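Local coordinates for tartronate semialdehyde reductase (Salmonella typhimurium, PDB 1VPD), which probably reduces tartronate semialdehyde to D-glycerate with NADH or NADPH, the last step in turning galactarate into D-glycerate, at residues 184-187 with 188-192; 88-91 with 92-95; 247-250 with 251-255; 163-167 with 168-172; 129-132 with 133-136. One frame throughout, in Å; residues are numbered along the deposited sequence.

Interaction 1: 184-187 with 188-192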
loop_
_atom_site.group_PDB
_atom_site.type_symbol
_atom_site.label_atom_id
_atom_site.label_comp_id
_atom_site.label_asym_id
_atom_site.label_seq_id
_atom_site.Cartn_x
_atom_site.Cartn_y
_atom_site.Cartn_z
ATOM N N LEU A 184 5.025 -12.543 5.845
ATOM C CA LEU A 184 5.829 -13.610 6.437
ATOM C C LEU A 184 6.787 -13.080 7.504
ATOM O O LEU A 184 6.990 -13.736 8.504
ATOM C CB LEU A 184 6.576 -14.385 5.349
ATOM C CG LEU A 184 5.638 -15.159 4.408
ATOM C CD1 LEU A 184 6.403 -15.801 3.274
ATOM C CD2 LEU A 184 4.871 -16.232 5.180
ATOM N N ASN A 185 7.357 -11.892 7.315
ATOM C CA ASN A 185 8.262 -11.311 8.301
ATOM C C ASN A 185 7.490 -11.007 9.585
ATOM O O ASN A 185 8.021 -11.196 10.675
ATOM C CB ASN A 185 8.933 -10.037 7.801
ATOM C CG ASN A 185 10.064 -10.295 6.790
ATOM O OD1 ASN A 185 10.266 -11.437 6.311
ATOM N ND2 ASN A 185 10.840 -9.220 6.480
ATOM N N ILE A 186 6.238 -10.550 9.460
ATOM C CA ILE A 186 5.415 -10.305 10.632
ATOM C C ILE A 186 5.065 -11.621 11.329
ATOM O O ILE A 186 5.167 -11.735 12.560
ATOM C CB ILE A 186 4.117 -9.524 10.293
ATOM C CG1 ILE A 186 4.443 -8.108 9.832
ATOM C CG2 ILE A 186 3.190 -9.475 11.510
ATOM C CD1 ILE A 186 3.231 -7.387 9.247
ATOM N N ALA A 187 4.638 -12.606 10.546
ATOM C CA ALA A 187 4.305 -13.924 11.092
ATOM C C ALA A 187 5.510 -14.553 11.787
ATOM O O ALA A 187 5.382 -15.115 12.874
ATOM C CB ALA A 187 3.753 -14.822 10.033
ATOM N N ALA A 188 6.681 -14.446 11.165
ATOM C CA ALA A 188 7.894 -15.017 11.726
ATOM C C ALA A 188 8.280 -14.374 13.046
ATOM O O ALA A 188 8.649 -15.065 13.999
ATOM C CB ALA A 188 9.057 -14.877 10.709
HETATM N N MSE A 189 8.224 -13.046 13.092
HETATM C CA MSE A 189 8.427 -12.298 14.340
HETATM C C MSE A 189 7.477 -12.810 15.423
HETATM O O MSE A 189 7.890 -13.048 16.545
HETATM C CB MSE A 189 8.187 -10.797 14.113
HETATM C CG MSE A 189 8.121 -10.009 15.385
HETATM SE SE MSE A 189 7.449 -8.227 15.089
HETATM C CE MSE A 189 5.603 -8.733 14.887
ATOM N N SER A 190 6.205 -12.981 15.082
ATOM C CA SER A 190 5.168 -13.394 16.024
ATOM C C SER A 190 5.421 -14.809 16.554
ATOM O O SER A 190 5.350 -15.066 17.763
ATOM C CB SER A 190 3.801 -13.323 15.340
ATOM O OG SER A 190 3.497 -11.992 14.933
ATOM N N GLU A 191 5.772 -15.715 15.637
ATOM C CA GLU A 191 6.068 -17.093 15.957
ATOM C C GLU A 191 7.249 -17.145 16.933
ATOM O O GLU A 191 7.197 -17.837 17.946
ATOM C CB GLU A 191 6.373 -17.856 14.656
ATOM C CG GLU A 191 6.551 -19.340 14.829
ATOM C CD GLU A 191 6.367 -20.157 13.556
ATOM O OE1 GLU A 191 5.334 -20.020 12.849
ATOM O OE2 GLU A 191 7.254 -20.987 13.296
ATOM N N ALA A 192 8.304 -16.404 16.621
ATOM C CA ALA A 192 9.520 -16.400 17.418
ATOM C C ALA A 192 9.343 -15.746 18.800
ATOM O O ALA A 192 9.816 -16.277 19.805
ATOM C CB ALA A 192 10.633 -15.721 16.660
#
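Ser190 turns back over the helix turn before it and bonds twice to the carbonyl of Ile186. Its CB lies 3.4 Å from Ala187 O, against the backbone of that turn. From there OG swings to the side of its own backbone N (chi1 -62°) and donates to Ile186 O at 2.9 Å. The hydroxyl comes from above the carbonyl plane, 37° out of it, whereas Ser190 N reaches Ile186 O from the opposite face at 3.0 Å in the regular i to i+4 bond. The carbonyl of the buried Ile186 is thereby gripped by two donors of a single residue, and the serine hydroxyl finds its acceptor inside its own helix. Beside this pair the bent end of Met189, a selenomethionine, folds back so that CE meets Ile186 CG2 at 4.2 Å. On the outer side Ala188 N closes on Leu184 O at 2.8 Å. All of this belongs to the long helix 170-198. Leu184 and Ala187 pack on helix 260-274, Ile186 and Met189 on helix 218-228, and Ser190 on Ala286 and Tyr289 of helix 285-293, whose Tyr289 OH also bonds Glu191 OE1.

Interaction 2: 88-91 with 92-95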
loop_
_atom_site.group_PDB
_atom_site.type_symbol
_atom_site.label_atom_id
_atom_site.label_comp_id
_atom_site.label_asym_id
_atom_site.label_seq_id
_atom_site.Cartn_x
_atom_site.Cartn_y
_atom_site.Cartn_z
ATOM N N GLY A 88 -12.955 12.814 -18.319
ATOM C CA GLY A 88 -12.389 14.151 -18.307
ATOM C C GLY A 88 -10.985 14.309 -18.871
ATOM O O GLY A 88 -10.513 15.431 -19.095
ATOM N N ALA A 89 -10.302 13.196 -19.097
ATOM C CA ALA A 89 -8.887 13.216 -19.446
ATOM C C ALA A 89 -8.707 13.432 -20.942
ATOM O O ALA A 89 -9.248 12.699 -21.751
ATOM C CB ALA A 89 -8.221 11.890 -19.052
ATOM N N LYS A 90 -7.905 14.402 -21.312
ATOM C CA LYS A 90 -7.593 14.542 -22.734
ATOM C C LYS A 90 -6.398 13.654 -23.089
ATOM O O LYS A 90 -5.658 13.204 -22.187
ATOM C CB LYS A 90 -7.356 16.008 -23.095
ATOM C CG LYS A 90 -6.184 16.685 -22.414
ATOM C CD LYS A 90 -6.332 18.234 -22.470
ATOM C CE LYS A 90 -6.283 18.906 -21.093
ATOM N NZ LYS A 90 -7.637 19.269 -20.549
ATOM N N PRO A 91 -6.203 13.375 -24.380
ATOM C CA PRO A 91 -5.073 12.546 -24.800
ATOM C C PRO A 91 -3.790 13.110 -24.254
ATOM O O PRO A 91 -3.601 14.329 -24.248
ATOM C CB PRO A 91 -5.126 12.639 -26.333
ATOM C CG PRO A 91 -6.548 12.869 -26.627
ATOM C CD PRO A 91 -7.014 13.793 -25.545
ATOM N N GLY A 92 -2.936 12.234 -23.728
ATOM C CA GLY A 92 -1.670 12.612 -23.154
ATOM C C GLY A 92 -1.669 12.721 -21.629
ATOM O O GLY A 92 -0.609 12.802 -21.017
ATOM N N THR A 93 -2.851 12.751 -21.028
ATOM C CA THR A 93 -3.001 12.732 -19.578
ATOM C C THR A 93 -2.380 11.425 -19.075
ATOM O O THR A 93 -2.449 10.421 -19.769
ATOM C CB THR A 93 -4.495 12.757 -19.210
ATOM O OG1 THR A 93 -5.119 13.963 -19.678
ATOM C CG2 THR A 93 -4.696 12.809 -17.700
ATOM N N VAL A 94 -1.788 11.464 -17.885
ATOM C CA VAL A 94 -1.155 10.292 -17.280
ATOM C C VAL A 94 -1.833 9.963 -15.958
ATOM O O VAL A 94 -2.022 10.852 -15.126
ATOM C CB VAL A 94 0.332 10.551 -17.018
ATOM C CG1 VAL A 94 0.998 9.340 -16.331
ATOM C CG2 VAL A 94 1.070 10.933 -18.341
ATOM N N LEU A 95 -2.173 8.683 -15.762
ATOM C CA LEU A 95 -2.592 8.168 -14.459
ATOM C C LEU A 95 -1.415 7.428 -13.840
ATOM O O LEU A 95 -0.861 6.522 -14.473
ATOM C CB LEU A 95 -3.766 7.208 -14.586
ATOM C CG LEU A 95 -4.136 6.385 -13.333
ATOM C CD1 LEU A 95 -4.593 7.278 -12.201
ATOM C CD2 LEU A 95 -5.224 5.382 -13.684
#
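Thr93 sets OG1 beside its own backbone N (chi1 -62°), and both donors then point back to the carbonyl of Lys90. OG1 donates to Lys90 O at 2.7 Å, the shorter of the two bonds, while Thr93 N meets the same Lys90 O at 3.1 Å with an N-H...O angle of 160°. The second bond closes a type II beta turn from Lys90 to Thr93, with Pro91 and Gly92 at its corners; Gly92 takes the positive phi (99°) of the third turn position, a conformation readily adopted by glycine. The side chain thus repeats the backbone's own closure, and the doubly held oxygen fixes the rotation of the threonine. Thr93 CB and CG2 rest against the methyl of Ala89, CB to CB at 3.8 Å, an apolar contact beside the two hydrogen bonds. Lys90 crosses Thr93 at about a right angle, its CG 4.0 Å from Thr93 OG1, before the chain leads away. The turn joins helix 85-88 to strand 94-97 of the nucleotide-binding sheet: Thr93 pairs through its backbone with Glu119 and packs on Ile65 of strand 64-67, while Val94 meets Ile147 and Tyr151 of helix 145-156.

Interaction 3: 247-250 with 251-255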
loop_
_atom_site.group_PDB
_atom_site.type_symbol
_atom_site.label_atom_id
_atom_site.label_comp_id
_atom_site.label_asym_id
_atom_site.label_seq_id
_atom_site.Cartn_x
_atom_site.Cartn_y
_atom_site.Cartn_z
ATOM N N ASN A 247 -4.252 -11.885 -4.173
ATOM C CA ASN A 247 -3.651 -11.557 -5.457
ATOM C C ASN A 247 -2.330 -12.302 -5.686
ATOM O O ASN A 247 -2.084 -12.801 -6.793
ATOM C CB ASN A 247 -3.461 -10.045 -5.589
ATOM C CG ASN A 247 -4.785 -9.302 -5.739
ATOM O OD1 ASN A 247 -5.828 -9.897 -6.119
ATOM N ND2 ASN A 247 -4.761 -7.992 -5.485
ATOM N N ALA A 248 -1.511 -12.415 -4.636
ATOM C CA ALA A 248 -0.235 -13.125 -4.754
ATOM C C ALA A 248 -0.455 -14.595 -5.079
ATOM O O ALA A 248 0.203 -15.165 -5.956
ATOM C CB ALA A 248 0.591 -12.962 -3.504
ATOM N N LEU A 249 -1.406 -15.207 -4.389
ATOM C CA LEU A 249 -1.725 -16.614 -4.613
ATOM C C LEU A 249 -2.314 -16.830 -5.996
ATOM O O LEU A 249 -1.952 -17.791 -6.678
ATOM C CB LEU A 249 -2.675 -17.112 -3.521
ATOM C CG LEU A 249 -1.975 -17.317 -2.174
ATOM C CD1 LEU A 249 -2.990 -17.269 -1.044
ATOM C CD2 LEU A 249 -1.217 -18.610 -2.106
ATOM N N ASP A 250 -3.188 -15.927 -6.436
ATOM C CA ASP A 250 -3.761 -16.007 -7.777
ATOM C C ASP A 250 -2.652 -15.932 -8.832
ATOM O O ASP A 250 -2.632 -16.719 -9.779
ATOM C CB ASP A 250 -4.747 -14.877 -8.037
ATOM C CG ASP A 250 -6.097 -15.072 -7.352
ATOM O OD1 ASP A 250 -6.408 -16.178 -6.827
ATOM O OD2 ASP A 250 -6.922 -14.129 -7.331
ATOM N N THR A 251 -1.724 -14.999 -8.649
ATOM C CA THR A 251 -0.622 -14.870 -9.607
ATOM C C THR A 251 0.248 -16.121 -9.605
ATOM O O THR A 251 0.602 -16.639 -10.664
ATOM C CB THR A 251 0.167 -13.623 -9.311
ATOM O OG1 THR A 251 -0.645 -12.480 -9.601
ATOM C CG2 THR A 251 1.357 -13.518 -10.243
ATOM N N SER A 252 0.564 -16.624 -8.421
ATOM C CA SER A 252 1.360 -17.850 -8.288
ATOM C C SER A 252 0.688 -19.034 -8.984
ATOM O O SER A 252 1.340 -19.812 -9.684
ATOM C CB SER A 252 1.613 -18.157 -6.819
ATOM O OG SER A 252 2.530 -19.215 -6.648
ATOM N N HIS A 253 -0.623 -19.166 -8.812
ATOM C CA HIS A 253 -1.388 -20.240 -9.459
ATOM C C HIS A 253 -1.534 -20.056 -10.966
ATOM O O HIS A 253 -1.714 -21.036 -11.685
ATOM C CB HIS A 253 -2.744 -20.426 -8.762
ATOM C CG HIS A 253 -2.583 -20.793 -7.318
ATOM N ND1 HIS A 253 -3.590 -20.669 -6.377
ATOM C CD2 HIS A 253 -1.500 -21.263 -6.659
ATOM C CE1 HIS A 253 -3.118 -21.053 -5.200
ATOM N NE2 HIS A 253 -1.853 -21.426 -5.344
ATOM N N GLY A 254 -1.417 -18.824 -11.448
ATOM C CA GLY A 254 -1.449 -18.559 -12.875
ATOM C C GLY A 254 -0.116 -18.888 -13.556
ATOM O O GLY A 254 -0.120 -19.335 -14.690
ATOM N N VAL A 255 1.009 -18.690 -12.866
ATOM C CA VAL A 255 2.329 -18.879 -13.471
ATOM C C VAL A 255 3.063 -20.123 -12.983
ATOM O O VAL A 255 4.121 -20.473 -13.520
ATOM C CB VAL A 255 3.246 -17.627 -13.308
ATOM C CG1 VAL A 255 2.563 -16.389 -13.856
ATOM C CG2 VAL A 255 3.643 -17.403 -11.861
HETATM O O HOH W 1 -5.633 -18.631 -6.078
#
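The imidazole of His253 lies with one face over the carbonyl oxygen of Leu249, which stands 3.1 Å above the ring plane and is displaced toward the rim. Its closest ring atom is CG, 3.1 Å from Leu249 O. This is a face contact and not a hydrogen bond: the oxygen's bond is made by His253 N, at 2.9 Å and nearly straight. ND1 meets a water at 2.9 Å instead, and that water donates to Asp250 OD1 at 2.7 Å. ND1 and OD1 themselves stand 5.3 Å apart, so the water links them indirectly. Both side chains turn beside their backbone N, His253 with chi1 -60° and Asp250 with chi1 -76°, so that they lean back along the same side of the helix and the water fits between them. A carboxylate this close would probably stabilise a protonated imidazole somewhat. One residue on, Gly254 N bonds Asp250 O with a more bent N-H...O angle of 135°, as the helix nears its end. Asn247 and Thr251 pack on Leu176, Ala248 on Val180, all across to helix 170-198, and Leu249 reaches helix 260-274. The i to i+4 bonds are those of an ordinary alpha-helix, here the C-terminal part of helix 238-255; its inner side packs on those two helices while Asp250 and His253 are exposed, and at Asn247 it adjoins Lys243, a predicted NAD-binding residue.

Interaction 4: 163-167 with 168-172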
loop_
_atom_site.group_PDB
_atom_site.type_symbol
_atom_site.label_atom_id
_atom_site.label_comp_id
_atom_site.label_asym_id
_atom_site.label_seq_id
_atom_site.Cartn_x
_atom_site.Cartn_y
_atom_site.Cartn_z
ATOM N N VAL A 163 11.832 2.995 -8.255
ATOM C CA VAL A 163 12.509 2.060 -9.153
ATOM C C VAL A 163 11.558 1.516 -10.222
ATOM O O VAL A 163 10.452 1.058 -9.924
ATOM C CB VAL A 163 13.120 0.878 -8.345
ATOM C CG1 VAL A 163 13.611 -0.235 -9.269
ATOM C CG2 VAL A 163 14.217 1.376 -7.416
ATOM N N HIS A 164 12.000 1.531 -11.470
ATOM C CA HIS A 164 11.263 0.996 -12.594
ATOM C C HIS A 164 11.533 -0.507 -12.702
ATOM O O HIS A 164 12.683 -0.932 -12.832
ATOM C CB HIS A 164 11.729 1.721 -13.859
ATOM C CG HIS A 164 10.984 1.361 -15.100
ATOM N ND1 HIS A 164 9.610 1.324 -15.181
ATOM C CD2 HIS A 164 11.430 1.061 -16.337
ATOM C CE1 HIS A 164 9.240 1.010 -16.406
ATOM N NE2 HIS A 164 10.325 0.844 -17.131
ATOM N N THR A 165 10.472 -1.316 -12.668
ATOM C CA THR A 165 10.628 -2.766 -12.593
ATOM C C THR A 165 10.201 -3.519 -13.839
ATOM O O THR A 165 10.434 -4.728 -13.938
ATOM C CB THR A 165 9.853 -3.336 -11.373
ATOM O OG1 THR A 165 8.457 -3.051 -11.518
ATOM C CG2 THR A 165 10.310 -2.706 -10.084
ATOM N N GLY A 166 9.552 -2.840 -14.784
ATOM C CA GLY A 166 9.128 -3.475 -16.010
ATOM C C GLY A 166 7.962 -2.772 -16.681
ATOM O O GLY A 166 7.697 -1.595 -16.387
ATOM N N ASP A 167 7.293 -3.497 -17.577
ATOM C CA ASP A 167 6.125 -3.002 -18.298
ATOM C C ASP A 167 4.938 -2.906 -17.333
ATOM O O ASP A 167 5.016 -3.373 -16.190
ATOM C CB ASP A 167 5.727 -3.953 -19.432
ATOM C CG ASP A 167 6.779 -4.046 -20.546
ATOM O OD1 ASP A 167 7.643 -3.163 -20.663
ATOM O OD2 ASP A 167 6.781 -4.994 -21.352
ATOM N N ILE A 168 3.846 -2.325 -17.814
ATOM C CA ILE A 168 2.648 -2.123 -17.005
ATOM C C ILE A 168 2.238 -3.441 -16.321
ATOM O O ILE A 168 2.163 -4.485 -16.949
ATOM C CB ILE A 168 1.487 -1.534 -17.868
ATOM C CG1 ILE A 168 0.251 -1.248 -17.009
ATOM C CG2 ILE A 168 1.137 -2.446 -19.070
ATOM C CD1 ILE A 168 0.387 -0.046 -16.097
ATOM N N GLY A 169 1.982 -3.341 -15.020
ATOM C CA GLY A 169 1.700 -4.487 -14.168
ATOM C C GLY A 169 2.867 -4.961 -13.336
ATOM O O GLY A 169 2.662 -5.604 -12.310
ATOM N N ALA A 170 4.091 -4.626 -13.743
ATOM C CA ALA A 170 5.287 -5.071 -13.043
ATOM C C ALA A 170 5.439 -4.413 -11.697
ATOM O O ALA A 170 6.015 -5.011 -10.786
ATOM C CB ALA A 170 6.557 -4.859 -13.889
ATOM N N GLY A 171 4.907 -3.211 -11.543
ATOM C CA GLY A 171 4.873 -2.574 -10.239
ATOM C C GLY A 171 4.087 -3.440 -9.256
ATOM O O GLY A 171 4.554 -3.727 -8.152
ATOM N N ASN A 172 2.890 -3.832 -9.657
ATOM C CA ASN A 172 2.073 -4.683 -8.818
ATOM C C ASN A 172 2.607 -6.087 -8.653
ATOM O O ASN A 172 2.463 -6.640 -7.580
ATOM C CB ASN A 172 0.621 -4.644 -9.238
ATOM C CG ASN A 172 -0.081 -3.415 -8.651
ATOM O OD1 ASN A 172 -0.117 -3.250 -7.433
ATOM N ND2 ASN A 172 -0.554 -2.528 -9.512
#
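A type II beta turn from Asp167 to Ala170 reverses the chain, closed by Ala170 N donating to Asp167 O at 2.9 Å in the carbonyl plane. Gly169, the third residue of the turn, has positive phi (100°) and is also the N-cap of the helix that follows. Ahead of the turn Gly166 is fully extended, and its CA lies 3.6 Å from the methyl of Ala170, a close backbone-to-methyl approach. The same Ala170 CB sits 3.1 Å from Asp167 O and 3.5 Å from Thr165 OG1, wedged inside the bend. Thr165 holds OG1 between its backbone N and carbonyl carbon (chi1 61°), turned inward to the first helical turn; the hydroxyl is bonded to Val141 O of the neighbouring strand and stands 3.2 Å from Ala170 O. Ile168 leads away from the turn to pack on Met120 and Asp122 of strand 119-126 and on Ser110 of helix 103-114. The carboxylate of Asp122 accepts from Gly169 N and Asn172 N, two amides at the start of the helix. Such a negative group at a helix N terminus would probably be stabilised by the helix dipole, and it ties the first turn of helix 170-198, which carries the predicted active-site Lys175, to the sheet of the nucleotide-binding domain.

Interaction 5: 129-132 with 133-136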
loop_
_atom_site.group_PDB
_atom_site.type_symbol
_atom_site.label_atom_id
_atom_site.label_comp_id
_atom_site.label_asym_id
_atom_site.label_seq_id
_atom_site.Cartn_x
_atom_site.Cartn_y
_atom_site.Cartn_z
ATOM N N GLU A 129 2.554 3.292 7.273
ATOM C CA GLU A 129 2.119 4.645 7.589
ATOM C C GLU A 129 3.278 5.538 8.058
ATOM O O GLU A 129 3.352 6.694 7.642
ATOM C CB GLU A 129 0.994 4.581 8.615
ATOM C CG GLU A 129 0.393 5.933 8.960
ATOM C CD GLU A 129 -0.720 5.859 9.985
ATOM O OE1 GLU A 129 -0.885 4.819 10.689
ATOM O OE2 GLU A 129 -1.463 6.851 10.076
ATOM N N PRO A 130 4.191 5.055 8.907
ATOM C CA PRO A 130 5.326 5.905 9.309
ATOM C C PRO A 130 6.154 6.440 8.155
ATOM O O PRO A 130 6.585 7.605 8.191
ATOM C CB PRO A 130 6.152 4.990 10.218
ATOM C CG PRO A 130 5.145 4.012 10.753
ATOM C CD PRO A 130 4.220 3.752 9.600
ATOM N N LYS A 131 6.375 5.624 7.133
ATOM C CA LYS A 131 7.198 6.063 6.015
ATOM C C LYS A 131 6.411 6.845 4.953
ATOM O O LYS A 131 7.002 7.594 4.168
ATOM C CB LYS A 131 7.930 4.879 5.382
ATOM C CG LYS A 131 8.962 4.236 6.318
ATOM C CD LYS A 131 9.830 3.224 5.578
ATOM C CE LYS A 131 10.978 2.736 6.439
ATOM N NZ LYS A 131 12.097 3.731 6.469
ATOM N N ALA A 132 5.096 6.663 4.919
ATOM C CA ALA A 132 4.224 7.530 4.123
ATOM C C ALA A 132 4.313 8.944 4.699
ATOM O O ALA A 132 4.453 9.918 3.960
ATOM C CB ALA A 132 2.797 7.033 4.156
ATOM N N ILE A 133 4.280 9.030 6.022
ATOM C CA ILE A 133 4.355 10.323 6.722
ATOM C C ILE A 133 5.698 11.005 6.488
ATOM O O ILE A 133 5.735 12.167 6.071
ATOM C CB ILE A 133 4.039 10.161 8.232
ATOM C CG1 ILE A 133 2.561 9.821 8.434
ATOM C CG2 ILE A 133 4.430 11.438 9.032
ATOM C CD1 ILE A 133 2.222 9.264 9.783
ATOM N N ASP A 134 6.808 10.292 6.686
ATOM C CA ASP A 134 8.122 10.927 6.609
ATOM C C ASP A 134 8.741 10.953 5.205
ATOM O O ASP A 134 9.823 11.500 5.002
ATOM C CB ASP A 134 9.068 10.374 7.687
ATOM C CG ASP A 134 9.665 9.030 7.348
ATOM O OD1 ASP A 134 9.405 8.487 6.253
ATOM O OD2 ASP A 134 10.455 8.452 8.142
ATOM N N GLY A 135 8.018 10.415 4.227
ATOM C CA GLY A 135 8.419 10.483 2.847
ATOM C C GLY A 135 9.564 9.586 2.421
ATOM O O GLY A 135 10.279 9.928 1.484
ATOM N N THR A 136 9.727 8.435 3.082
ATOM C CA THR A 136 10.811 7.509 2.781
ATOM C C THR A 136 10.304 6.177 2.218
ATOM O O THR A 136 11.046 5.186 2.209
ATOM C CB THR A 136 11.661 7.229 4.036
ATOM O OG1 THR A 136 10.858 6.670 5.078
ATOM C CG2 THR A 136 12.229 8.534 4.624
HETATM O O HOH W 2 13.353 3.831 3.642
HETATM O O HOH W 3 11.599 5.985 8.276
#
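Thr136 OG1 is held between Asp134 and Lys131 where helix 128-134 ends in a glycine-terminated C-cap, with the 6→1 bond of a Schellman motif. It donates to Asp134 OD1 at 2.6 Å, meeting the carboxylate on its syn side, and receives a weak bond from Lys131 NZ at 3.5 Å. The aliphatic part of Lys131 crosses the threonine at about a right angle, with CG only 3.3 Å from OG1. Asp134 places CG between its backbone N and carbonyl carbon (chi1 79°), which brings OD1 over the last turn, 3.3 Å from Lys131 CA. The backbone closes in the same place: Thr136 N reaches back five residues to Lys131 O at 3.1 Å, after Gly135 has left the helix with positive phi. Farther up, Glu129 CG touches Ile133 CD1 at 3.9 Å, while Glu129 OE1 bonds Gly235 N. Ala132 and Ile133 face Pro19 of helix 17-26, so the helix lies alongside the predicted NAD-binding segment, and Ile133 O takes a bond from Asn23. The lysine and aspartate charges do not touch; one water accepts from Lys131 NZ at 2.9 Å and donates to Asp134 OD2, and a second joins Lys131 NZ to Thr136 O.

From the N terminus the contacts follow in series, none nested or crossing; interactions 2, 4 and 5 lie at turns or a helix end, 1 and 3 within helices. Interaction 2 comes first, turning the chain from helix 85-88 into strand 94-97. Interaction 5 ends helix 128-134 just before strand 137-142 of the same sheet. Interaction 4 takes the chain from the edge strand 161-166 into helix 170-198; its centre is about 20 Å from that of interaction 2. Interaction 1 lies farther along that same helix, and interaction 3 closes the series on helix 238-255, which packs on it. Helix 170-198 therefore joins the nucleotide-binding sheet to the helical part.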